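Long-range contacts in glycosyl transferase (Staphylococcus aureus, PDB 5TZJ), which belongs to the family 2 glycosyltransferases and holds uridine-diphosphate-N-acetylglucosamine in a pocket of its N-terminal part, with a TarS-type linker domain further along the chain: residues I147-Y157 and D178-Y186; T314-Y325 and L334-E342. One frame throughout, in Å; residues are numbered along the deposited sequence.

Overall arrangement
Contact 1 and contact 2 lie in series along the chain, their centres about 35 Å apart and their nearest atoms about 15 Å apart, so no element is shared. Contact 1 is core: its centre is about 5 Å from that of the chain, nearly all its touching residues are buried, and it joins a loop entering strand 156-158 to helix 177-188 beside the bound ligand. Contact 2 sits about 31 Å out, where helix 309-321 and the turn after it meet the three-stranded C-terminal sheet. Direct hydroxyl-to-carbonyl bonds cross the buried contact 1; in the partly buried contact 2 aromatic packing dominates and waters carry the polar links.

Contact 1 of 2, residues I147-Y157 and D178-Y186; sequences IIYTLSPTKIY and DQLFTMKAY. With UD1 (uridine-diphosphate-N-acetylglucosamine), chain C.
Tyr-186 packs against Ile-147 and Thr-150 of the loop 147-157, fastening it to helix 177-188. Its chi1 of -75° sets CG beside the backbone N, and from CB the ring extends toward the loop. Ile-147 CD1 sits over the centre of one face, 3.9 Å from the centroid and only 4° off the normal, a CH-pi contact; Thr-182 CG2 of the same helix lies against the opposite face. Further along the ring, CE2 meets Leu-151 CD2 at 3.7 Å. At the tip, OH donates to Thr-150 O (2.8 Å), almost in line with the carbonyl, while Lys-155 CE packs against the same hydroxyl.

One turn earlier, Thr-182 OG1 works in both directions. It donates to Leu-151 O (3.0 Å), from well above the carbonyl plane, and accepts from Tyr-157 OH at 2.8 Å. The Tyr-157 ring is held at its edge by Ala-185 CB and on one face by the edge of Phe-181, a T-shaped pair with planes at 70°; Phe-169 stacks on Phe-181 in turn. Lys-155 NZ folds back to Ser-152 O and Thr-150 OG1, tying the loop to itself.

At the ligand end, Pro-153 CD rests on Asp-178 CB and lies 3.5 Å from O3' of uridine-diphosphate-N-acetylglucosamine, whose C8' touches Ser-152 CB. The two loop carbonyls and the hydroxyls that bind them are thus satisfied within a buried interface, and this bonding is consistent with a fixed loop backbone where the pocket wall is formed.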
loop_
_atom_site.group_PDB
_atom_site.type_symbol
_atom_site.label_atom_id
_atom_site.label_comp_id
_atom_site.label_asym_id
_atom_site.label_seq_id
_atom_site.Cartn_x
_atom_site.Cartn_y
_atom_site.Cartn_z
ATOM N N ILE A 147 -1.376 -4.847 10.068
ATOM C CA ILE A 147 -0.687 -4.960 8.771
ATOM C C ILE A 147 -1.456 -4.241 7.671
ATOM O O ILE A 147 -0.866 -3.805 6.681
ATOM C CB ILE A 147 -0.441 -6.416 8.376
ATOM C CG1 ILE A 147 -1.766 -7.191 8.344
ATOM C CG2 ILE A 147 0.597 -7.049 9.317
ATOM C CD1 ILE A 147 -1.635 -8.576 7.676
ATOM N N ILE A 148 -2.772 -4.089 7.823
ATOM C CA ILE A 148 -3.519 -3.427 6.773
ATOM C C ILE A 148 -3.145 -1.950 6.647
ATOM O O ILE A 148 -3.422 -1.330 5.610
ATOM C CB ILE A 148 -5.020 -3.638 7.030
ATOM C CG1 ILE A 148 -5.810 -3.386 5.756
ATOM C CG2 ILE A 148 -5.523 -2.683 8.112
ATOM C CD1 ILE A 148 -7.265 -3.892 5.823
ATOM N N TYR A 149 -2.538 -1.355 7.671
ATOM C CA TYR A 149 -2.045 0.010 7.600
ATOM C C TYR A 149 -0.729 0.144 6.836
ATOM O O TYR A 149 -0.253 1.278 6.696
ATOM C CB TYR A 149 -1.925 0.593 9.005
ATOM C CG TYR A 149 -3.329 0.856 9.532
ATOM C CD1 TYR A 149 -4.079 -0.166 10.098
ATOM C CD2 TYR A 149 -3.934 2.099 9.380
ATOM C CE1 TYR A 149 -5.396 0.056 10.553
ATOM C CE2 TYR A 149 -5.276 2.336 9.840
ATOM C CZ TYR A 149 -5.991 1.298 10.392
ATOM O OH TYR A 149 -7.301 1.495 10.809
ATOM N N THR A 150 -0.169 -0.956 6.289
ATOM C CA THR A 150 1.004 -0.871 5.415
ATOM C C THR A 150 0.808 -1.772 4.189
ATOM O O THR A 150 0.860 -2.999 4.288
ATOM C CB THR A 150 2.321 -1.178 6.163
ATOM O OG1 THR A 150 3.413 -1.088 5.226
ATOM C CG2 THR A 150 2.339 -2.552 6.812
ATOM N N LEU A 151 0.555 -1.140 3.032
ATOM C CA LEU A 151 0.283 -1.836 1.780
ATOM C C LEU A 151 1.373 -1.610 0.735
ATOM O O LEU A 151 1.229 -2.061 -0.404
ATOM C CB LEU A 151 -1.105 -1.411 1.223
ATOM C CG LEU A 151 -2.211 -1.655 2.253
ATOM C CD1 LEU A 151 -3.573 -1.152 1.722
ATOM C CD2 LEU A 151 -2.226 -3.139 2.577
ATOM N N SER A 152 2.467 -0.947 1.102
ATOM C CA SER A 152 3.549 -0.743 0.171
ATOM C C SER A 152 4.152 -2.098 -0.199
ATOM O O SER A 152 3.972 -3.093 0.519
ATOM C CB SER A 152 4.593 0.168 0.800
ATOM O OG SER A 152 5.232 -0.487 1.896
ATOM N N PRO A 153 4.854 -2.187 -1.322
ATOM C CA PRO A 153 5.382 -3.492 -1.730
ATOM C C PRO A 153 6.758 -3.810 -1.145
ATOM O O PRO A 153 7.373 -4.820 -1.538
ATOM C CB PRO A 153 5.437 -3.350 -3.261
ATOM C CG PRO A 153 5.751 -1.895 -3.487
ATOM C CD PRO A 153 5.015 -1.157 -2.368
ATOM N N THR A 154 7.246 -2.982 -0.216
ATOM C CA THR A 154 8.622 -3.071 0.318
ATOM C C THR A 154 8.697 -4.121 1.431
ATOM O O THR A 154 9.045 -3.839 2.581
ATOM C CB THR A 154 9.038 -1.705 0.844
ATOM O OG1 THR A 154 8.087 -1.302 1.859
ATOM C CG2 THR A 154 9.003 -0.697 -0.292
ATOM N N LYS A 155 8.306 -5.335 1.047
ATOM C CA LYS A 155 8.174 -6.507 1.896
ATOM C C LYS A 155 8.721 -7.696 1.114
ATOM O O LYS A 155 9.030 -7.600 -0.082
ATOM C CB LYS A 155 6.709 -6.758 2.289
ATOM C CG LYS A 155 5.995 -5.503 2.888
ATOM C CD LYS A 155 4.469 -5.688 2.921
ATOM C CE LYS A 155 3.780 -4.604 3.809
ATOM N NZ LYS A 155 4.040 -3.250 3.282
ATOM N N ILE A 156 8.815 -8.830 1.796
ATOM C CA ILE A 156 9.247 -10.072 1.188
ATOM C C ILE A 156 8.027 -10.946 0.947
ATOM O O ILE A 156 7.214 -11.188 1.874
ATOM C CB ILE A 156 10.288 -10.771 2.082
ATOM C CG1 ILE A 156 11.525 -9.870 2.180
ATOM C CG2 ILE A 156 10.670 -12.174 1.540
ATOM C CD1 ILE A 156 12.645 -10.472 3.039
ATOM N N TYR A 157 7.908 -11.450 -0.294
ATOM C CA TYR A 157 6.771 -12.272 -0.699
ATOM C C TYR A 157 7.266 -13.580 -1.291
ATOM O O TYR A 157 8.219 -13.584 -2.075
ATOM C CB TYR A 157 5.920 -11.608 -1.729
ATOM C CG TYR A 157 5.461 -10.200 -1.415
ATOM C CD1 TYR A 157 4.124 -9.968 -1.090
ATOM C CD2 TYR A 157 6.335 -9.103 -1.464
ATOM C CE1 TYR A 157 3.666 -8.698 -0.826
ATOM C CE2 TYR A 157 5.874 -7.802 -1.194
ATOM C CZ TYR A 157 4.533 -7.615 -0.895
ATOM O OH TYR A 157 4.015 -6.363 -0.633
ATOM N N ASP A 178 0.148 -0.302 -5.409
ATOM C CA ASP A 178 0.635 -1.314 -4.474
ATOM C C ASP A 178 -0.488 -1.813 -3.581
ATOM O O ASP A 178 -0.448 -2.946 -3.104
ATOM C CB ASP A 178 1.783 -0.735 -3.641
ATOM C CG ASP A 178 1.479 0.687 -3.093
ATOM O OD1 ASP A 178 0.454 1.324 -3.465
ATOM O OD2 ASP A 178 2.291 1.181 -2.292
ATOM N N GLN A 179 -1.513 -0.994 -3.357
ATOM C CA GLN A 179 -2.485 -1.369 -2.335
ATOM C C GLN A 179 -3.198 -2.653 -2.723
ATOM O O GLN A 179 -3.389 -3.540 -1.881
ATOM C CB GLN A 179 -3.487 -0.242 -2.122
ATOM C CG GLN A 179 -2.797 0.995 -1.480
ATOM C CD GLN A 179 -3.800 2.019 -0.999
ATOM O OE1 GLN A 179 -4.924 1.679 -0.582
ATOM N NE2 GLN A 179 -3.398 3.278 -1.023
ATOM N N LEU A 180 -3.564 -2.780 -4.007
ATOM C CA LEU A 180 -4.275 -3.976 -4.463
ATOM C C LEU A 180 -3.332 -5.180 -4.443
ATOM O O LEU A 180 -3.698 -6.263 -3.978
ATOM C CB LEU A 180 -4.837 -3.718 -5.875
ATOM C CG LEU A 180 -5.564 -4.862 -6.631
ATOM C CD1 LEU A 180 -6.740 -5.358 -5.775
ATOM C CD2 LEU A 180 -6.023 -4.444 -8.059
ATOM N N PHE A 181 -2.099 -4.982 -4.919
ATOM C CA PHE A 181 -1.098 -6.044 -4.951
ATOM C C PHE A 181 -0.888 -6.645 -3.569
ATOM O O PHE A 181 -0.950 -7.865 -3.386
ATOM C CB PHE A 181 0.209 -5.468 -5.485
ATOM C CG PHE A 181 1.379 -6.474 -5.485
ATOM C CD1 PHE A 181 1.595 -7.282 -6.611
ATOM C CD2 PHE A 181 2.237 -6.570 -4.414
ATOM C CE1 PHE A 181 2.659 -8.209 -6.650
ATOM C CE2 PHE A 181 3.327 -7.527 -4.417
ATOM C CZ PHE A 181 3.531 -8.331 -5.551
ATOM N N THR A 182 -0.644 -5.802 -2.578
ATOM C CA THR A 182 -0.339 -6.330 -1.257
ATOM C C THR A 182 -1.596 -6.861 -0.570
ATOM O O THR A 182 -1.517 -7.847 0.157
ATOM C CB THR A 182 0.329 -5.236 -0.421
ATOM O OG1 THR A 182 1.627 -4.948 -0.990
ATOM C CG2 THR A 182 0.462 -5.686 1.078
ATOM N N MET A 183 -2.768 -6.268 -0.832
ATOM C CA MET A 183 -3.991 -6.821 -0.244
ATOM C C MET A 183 -4.264 -8.213 -0.790
ATOM O O MET A 183 -4.640 -9.124 -0.031
ATOM C CB MET A 183 -5.204 -5.896 -0.494
ATOM C CG MET A 183 -5.343 -4.774 0.493
ATOM S SD MET A 183 -5.641 -5.289 2.227
ATOM C CE MET A 183 -6.869 -6.576 2.007
ATOM N N LYS A 184 -4.077 -8.395 -2.103
ATOM C CA LYS A 184 -4.153 -9.727 -2.704
ATOM C C LYS A 184 -3.156 -10.683 -2.050
ATOM O O LYS A 184 -3.490 -11.838 -1.749
ATOM C CB LYS A 184 -3.875 -9.656 -4.220
ATOM C CG LYS A 184 -5.048 -9.190 -5.110
ATOM C CD LYS A 184 -4.604 -9.039 -6.599
ATOM C CE LYS A 184 -5.758 -8.596 -7.536
ATOM N NZ LYS A 184 -5.360 -8.358 -8.975
ATOM N N ALA A 185 -1.917 -10.234 -1.856
ATOM C CA ALA A 185 -0.926 -11.133 -1.257
ATOM C C ALA A 185 -1.322 -11.466 0.178
ATOM O O ALA A 185 -1.191 -12.614 0.615
ATOM C CB ALA A 185 0.469 -10.501 -1.283
ATOM N N TYR A 186 -1.831 -10.475 0.919
ATOM C CA TYR A 186 -2.306 -10.763 2.277
ATOM C C TYR A 186 -3.444 -11.775 2.250
ATOM O O TYR A 186 -3.464 -12.742 3.035
ATOM C CB TYR A 186 -2.780 -9.484 2.959
ATOM C CG TYR A 186 -1.728 -8.502 3.463
ATOM C CD1 TYR A 186 -0.448 -8.895 3.745
ATOM C CD2 TYR A 186 -2.074 -7.161 3.696
ATOM C CE1 TYR A 186 0.498 -7.951 4.254
ATOM C CE2 TYR A 186 -1.180 -6.234 4.219
ATOM C CZ TYR A 186 0.118 -6.636 4.492
ATOM O OH TYR A 186 0.998 -5.691 4.976
HETATM C "C1'" UD1 C . 5.947 5.115 -2.565
HETATM C "C2'" UD1 C . 6.047 3.620 -2.286
HETATM C "C3'" UD1 C . 6.373 2.966 -3.587
HETATM C "C4'" UD1 C . 5.141 3.048 -4.419
HETATM C "C5'" UD1 C . 4.955 4.512 -4.823
HETATM C "C6'" UD1 C . 3.707 4.683 -5.638
HETATM C "C7'" UD1 C . 6.659 3.303 0.128
HETATM C "C8'" UD1 C . 5.210 3.574 0.488
HETATM N "N2'" UD1 C . 7.080 3.344 -1.250
HETATM O "O1'" UD1 C . 7.211 5.524 -2.938
HETATM O "O3'" UD1 C . 6.862 1.605 -3.418
HETATM O "O4'" UD1 C . 5.265 2.211 -5.551
HETATM O "O5'" UD1 C . 4.882 5.374 -3.611
HETATM O "O6'" UD1 C . 2.657 3.949 -5.057
HETATM O "O7'" UD1 C . 7.464 3.081 0.960
HETATM N N1 UD1 C . 9.402 4.320 -11.032
HETATM C C2 UD1 C . 9.285 3.598 -12.331
HETATM N N3 UD1 C . 8.582 4.229 -13.492
HETATM C C4 UD1 C . 8.002 5.558 -13.321
HETATM C C5 UD1 C . 8.099 6.269 -12.004
HETATM C C6 UD1 C . 8.801 5.632 -10.864
HETATM O O2 UD1 C . 9.757 2.531 -12.442
HETATM O O4 UD1 C . 7.446 6.060 -14.242
HETATM C C1B UD1 C . 10.036 3.651 -9.925
HETATM C C2B UD1 C . 11.081 4.570 -9.083
HETATM O "O2'" UD1 C . 12.386 4.582 -9.786
HETATM C C3B UD1 C . 11.102 4.012 -7.873
HETATM C C4B UD1 C . 9.704 3.391 -7.669
HETATM O O4B UD1 C . 9.072 3.316 -9.070
HETATM O O3B UD1 C . 12.067 2.857 -7.812
HETATM C C5B UD1 C . 8.825 4.155 -6.846
HETATM O O5B UD1 C . 8.650 5.431 -7.399
HETATM P PA UD1 C . 8.904 6.708 -6.386
HETATM O O1A UD1 C . 8.981 7.989 -7.176
HETATM O O2A UD1 C . 10.162 6.476 -5.569
HETATM O O3A UD1 C . 7.576 6.670 -5.378
HETATM P PB UD1 C . 7.525 6.933 -3.746
HETATM O O1B UD1 C . 8.803 7.504 -3.175
HETATM O O2B UD1 C . 6.425 7.980 -3.672
#

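Contact 2 of 2, residues T314-Y325 and L334-E342; sequences TVEESYRQGQYY and LNIQFNEGE
Phe-338 is sandwiched at the tight, buried end of this contact, where helix 309-321 packs on the C-terminal sheet. Val-315 CG2 sits over the centre of one ring face, 3.7 Å from the centroid and 14° off the normal, and Ile-336 CG2 covers the opposite face. Ser-318 CB closes on the rim. The edge of Phe-338 is turned toward the face of Tyr-319 in an offset edge-to-face pair, planes at 81°, and Tyr-319 OH is hydrogen-bonded to the backbone O of Lys-296. Tyr-324 lies alongside Phe-338 and takes Ile-336 CD1 over a face, 4.0 Å from its centroid.

Toward solvent the contact turns polar and partly exposed. Tyr-325, with CG opposite the backbone N (chi1 174°), lays one ring face on the Asn-339 to Glu-340 backbone, and its CE2 meets Gln-337 OE1 at 3.3 Å near the ring plane. The Gln-337 amide is anchored through NE2 to Glu-342 O (2.9 Å), on a carbonyl lone pair. Two waters make the polar links: one accepts from Tyr-325 N and donates to Phe-338 O (2.9 Å) and Ser-318 OG, and the other joins Thr-314 OG1, also bonded to Asp-310 O, to Asn-339 ND2, also bonded to Asn-311 OD1.

A Schellman motif at Gly-322 ends the helix. With no clear direct hydrogen bond across it, the joint relies on apolar and aromatic packing, bridged by water.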
loop_
_atom_site.group_PDB
_atom_site.type_symbol
_atom_site.label_atom_id
_atom_site.label_comp_id
_atom_site.label_asym_id
_atom_site.label_seq_id
_atom_site.Cartn_x
_atom_site.Cartn_y
_atom_site.Cartn_z
ATOM N N THR A 314 -21.293 18.735 4.160
ATOM C CA THR A 314 -21.809 19.154 5.459
ATOM C C THR A 314 -21.251 18.285 6.588
ATOM O O THR A 314 -20.847 18.797 7.640
ATOM C CB THR A 314 -23.352 19.143 5.436
ATOM O OG1 THR A 314 -23.827 20.197 4.577
ATOM C CG2 THR A 314 -23.965 19.360 6.882
ATOM N N VAL A 315 -21.203 16.980 6.398
ATOM C CA VAL A 315 -20.616 16.126 7.438
ATOM C C VAL A 315 -19.168 16.539 7.730
ATOM O O VAL A 315 -18.788 16.753 8.891
ATOM C CB VAL A 315 -20.708 14.649 7.034
ATOM C CG1 VAL A 315 -19.831 13.785 7.934
ATOM C CG2 VAL A 315 -22.190 14.159 7.050
ATOM N N GLU A 316 -18.338 16.667 6.682
ATOM C CA GLU A 316 -16.925 16.959 6.895
ATOM C C GLU A 316 -16.733 18.328 7.536
ATOM O O GLU A 316 -15.849 18.490 8.387
ATOM C CB GLU A 316 -16.136 16.885 5.574
ATOM C CG GLU A 316 -16.087 15.430 4.974
ATOM C CD GLU A 316 -14.778 15.094 4.286
ATOM O OE1 GLU A 316 -14.531 15.630 3.171
ATOM O OE2 GLU A 316 -13.972 14.311 4.877
ATOM N N GLU A 317 -17.524 19.342 7.105
ATOM C CA GLU A 317 -17.377 20.656 7.680
ATOM C C GLU A 317 -17.874 20.651 9.123
ATOM O O GLU A 317 -17.305 21.326 9.975
ATOM C CB GLU A 317 -18.138 21.694 6.855
ATOM C CG GLU A 317 -17.513 21.869 5.419
ATOM C CD GLU A 317 -18.268 22.826 4.534
ATOM O OE1 GLU A 317 -19.424 23.162 4.870
ATOM O OE2 GLU A 317 -17.713 23.220 3.485
ATOM N N SER A 318 -18.920 19.874 9.397
ATOM C CA SER A 318 -19.438 19.761 10.768
ATOM C C SER A 318 -18.385 19.200 11.696
ATOM O O SER A 318 -18.127 19.758 12.768
ATOM C CB SER A 318 -20.681 18.889 10.765
ATOM O OG SER A 318 -21.731 19.615 10.143
ATOM N N TYR A 319 -17.753 18.093 11.294
ATOM C CA TYR A 319 -16.647 17.549 12.073
ATOM C C TYR A 319 -15.575 18.592 12.284
ATOM O O TYR A 319 -15.115 18.807 13.407
ATOM C CB TYR A 319 -16.041 16.332 11.374
ATOM C CG TYR A 319 -16.907 15.087 11.424
ATOM C CD1 TYR A 319 -17.902 14.936 12.405
ATOM C CD2 TYR A 319 -16.711 14.059 10.520
ATOM C CE1 TYR A 319 -18.670 13.782 12.455
ATOM C CE2 TYR A 319 -17.474 12.914 10.541
ATOM C CZ TYR A 319 -18.441 12.761 11.539
ATOM O OH TYR A 319 -19.171 11.588 11.554
ATOM N N ARG A 320 -15.166 19.269 11.201
ATOM C CA ARG A 320 -14.034 20.174 11.301
ATOM C C ARG A 320 -14.343 21.370 12.205
ATOM O O ARG A 320 -13.506 21.799 13.005
ATOM C CB ARG A 320 -13.635 20.630 9.872
ATOM C CG ARG A 320 -12.729 21.789 9.884
ATOM C CD ARG A 320 -11.349 21.352 10.312
ATOM N NE ARG A 320 -11.108 20.003 9.850
ATOM C CZ ARG A 320 -10.413 19.656 8.767
ATOM N NH1 ARG A 320 -9.856 20.570 7.968
ATOM N NH2 ARG A 320 -10.290 18.358 8.478
ATOM N N GLN A 321 -15.539 21.933 12.081
ATOM C CA GLN A 321 -15.974 23.050 12.892
ATOM C C GLN A 321 -16.518 22.616 14.256
ATOM O O GLN A 321 -16.561 23.439 15.191
ATOM C CB GLN A 321 -17.065 23.803 12.154
ATOM C CG GLN A 321 -16.694 24.271 10.765
ATOM C CD GLN A 321 -17.736 25.265 10.276
ATOM O OE1 GLN A 321 -18.911 25.099 10.571
ATOM N NE2 GLN A 321 -17.304 26.341 9.588
ATOM N N GLY A 322 -16.945 21.362 14.384
ATOM C CA GLY A 322 -17.569 20.944 15.637
ATOM C C GLY A 322 -18.919 21.595 15.852
ATOM O O GLY A 322 -19.292 21.897 17.001
ATOM N N GLN A 323 -19.657 21.813 14.775
ATOM C CA GLN A 323 -20.970 22.443 14.756
ATOM C C GLN A 323 -21.925 21.494 14.043
ATOM O O GLN A 323 -21.714 21.155 12.871
ATOM C CB GLN A 323 -20.924 23.765 13.991
ATOM C CG GLN A 323 -19.865 24.735 14.507
ATOM C CD GLN A 323 -20.324 25.345 15.777
ATOM O OE1 GLN A 323 -21.514 25.700 15.901
ATOM N NE2 GLN A 323 -19.416 25.438 16.763
ATOM N N TYR A 324 -22.987 21.080 14.707
ATOM C CA TYR A 324 -23.883 20.102 14.095
ATOM C C TYR A 324 -25.293 20.677 14.034
ATOM O O TYR A 324 -25.672 21.495 14.872
ATOM C CB TYR A 324 -23.841 18.767 14.891
ATOM C CG TYR A 324 -22.413 18.237 15.030
ATOM C CD1 TYR A 324 -21.745 17.721 13.915
ATOM C CD2 TYR A 324 -21.718 18.339 16.220
ATOM C CE1 TYR A 324 -20.450 17.273 13.997
ATOM C CE2 TYR A 324 -20.426 17.877 16.327
ATOM C CZ TYR A 324 -19.794 17.350 15.189
ATOM O OH TYR A 324 -18.507 16.881 15.263
ATOM N N TYR A 325 -26.083 20.197 13.076
ATOM C CA TYR A 325 -27.473 20.622 12.977
ATOM C C TYR A 325 -28.257 20.264 14.246
ATOM O O TYR A 325 -28.860 21.135 14.883
ATOM C CB TYR A 325 -28.118 19.994 11.741
ATOM C CG TYR A 325 -29.601 20.283 11.651
ATOM C CD1 TYR A 325 -30.071 21.567 11.372
ATOM C CD2 TYR A 325 -30.524 19.274 11.826
ATOM C CE1 TYR A 325 -31.445 21.826 11.276
ATOM C CE2 TYR A 325 -31.887 19.523 11.743
ATOM C CZ TYR A 325 -32.343 20.779 11.465
ATOM O OH TYR A 325 -33.701 20.974 11.395
ATOM N N LEU A 334 -21.469 11.088 20.490
ATOM C CA LEU A 334 -22.461 11.948 19.839
ATOM C C LEU A 334 -23.383 11.143 18.921
ATOM O O LEU A 334 -22.925 10.356 18.084
ATOM C CB LEU A 334 -21.788 13.058 19.032
ATOM C CG LEU A 334 -20.837 13.981 19.790
ATOM C CD1 LEU A 334 -20.305 14.990 18.832
ATOM C CD2 LEU A 334 -21.533 14.651 20.985
ATOM N N ASN A 335 -24.680 11.427 19.010
ATOM C CA ASN A 335 -25.679 10.955 18.061
ATOM C C ASN A 335 -26.063 12.192 17.243
ATOM O O ASN A 335 -26.729 13.106 17.744
ATOM C CB ASN A 335 -26.906 10.327 18.759
ATOM C CG ASN A 335 -26.582 9.105 19.591
ATOM O OD1 ASN A 335 -25.499 8.516 19.511
ATOM N ND2 ASN A 335 -27.553 8.694 20.398
ATOM N N ILE A 336 -25.640 12.230 15.982
ATOM C CA ILE A 336 -25.662 13.461 15.208
ATOM C C ILE A 336 -26.610 13.317 14.036
ATOM O O ILE A 336 -26.547 12.320 13.293
ATOM C CB ILE A 336 -24.262 13.814 14.672
ATOM C CG1 ILE A 336 -23.288 13.918 15.828
ATOM C CG2 ILE A 336 -24.345 15.089 13.828
ATOM C CD1 ILE A 336 -21.876 13.871 15.357
ATOM N N GLN A 337 -27.442 14.336 13.854
ATOM C CA GLN A 337 -28.177 14.593 12.614
ATOM C C GLN A 337 -27.489 15.769 11.917
ATOM O O GLN A 337 -27.446 16.881 12.478
ATOM C CB GLN A 337 -29.633 14.944 12.917
ATOM C CG GLN A 337 -30.512 15.197 11.687
ATOM C CD GLN A 337 -31.959 15.634 12.080
ATOM O OE1 GLN A 337 -32.141 16.431 12.996
ATOM N NE2 GLN A 337 -32.957 15.102 11.390
ATOM N N PHE A 338 -26.982 15.553 10.705
ATOM C CA PHE A 338 -26.182 16.621 10.111
ATOM C C PHE A 338 -26.993 17.656 9.338
ATOM O O PHE A 338 -26.452 18.726 9.040
ATOM C CB PHE A 338 -25.107 16.053 9.209
ATOM C CG PHE A 338 -24.090 15.217 9.922
ATOM C CD1 PHE A 338 -24.317 13.899 10.114
ATOM C CD2 PHE A 338 -22.910 15.772 10.390
ATOM C CE1 PHE A 338 -23.359 13.079 10.767
ATOM C CE2 PHE A 338 -21.958 15.007 11.072
ATOM C CZ PHE A 338 -22.171 13.634 11.231
ATOM N N ASN A 339 -28.272 17.403 9.068
ATOM C CA ASN A 339 -29.080 18.277 8.235
ATOM C C ASN A 339 -30.536 17.978 8.509
ATOM O O ASN A 339 -30.895 16.833 8.810
ATOM C CB ASN A 339 -28.808 18.040 6.739
ATOM C CG ASN A 339 -28.145 19.209 6.077
ATOM O OD1 ASN A 339 -28.436 20.363 6.391
ATOM N ND2 ASN A 339 -27.229 18.921 5.136
ATOM N N GLU A 340 -31.383 18.982 8.309
ATOM C CA GLU A 340 -32.810 18.776 8.528
ATOM C C GLU A 340 -33.331 17.611 7.688
ATOM O O GLU A 340 -32.975 17.459 6.510
ATOM C CB GLU A 340 -33.595 20.038 8.182
ATOM C CG GLU A 340 -35.113 19.831 8.251
ATOM C CD GLU A 340 -35.918 21.132 8.123
ATOM O OE1 GLU A 340 -35.833 22.001 9.034
ATOM O OE2 GLU A 340 -36.657 21.275 7.120
ATOM N N GLY A 341 -34.164 16.773 8.310
ATOM C CA GLY A 341 -34.789 15.634 7.666
ATOM C C GLY A 341 -33.891 14.444 7.424
ATOM O O GLY A 341 -34.355 13.437 6.869
ATOM N N GLU A 342 -32.649 14.511 7.804
ATOM C CA GLU A 342 -31.717 13.439 7.505
ATOM C C GLU A 342 -31.644 12.473 8.679
ATOM O O GLU A 342 -32.075 12.805 9.779
ATOM C CB GLU A 342 -30.330 14.032 7.229
ATOM C CG GLU A 342 -30.266 14.731 5.893
ATOM C CD GLU A 342 -30.484 13.769 4.746
ATOM O OE1 GLU A 342 -31.406 14.009 3.936
ATOM O OE2 GLU A 342 -29.746 12.772 4.666
HETATM O O HOH W 1 -26.278 19.950 2.790
HETATM O O HOH W 2 -24.306 19.585 10.710
#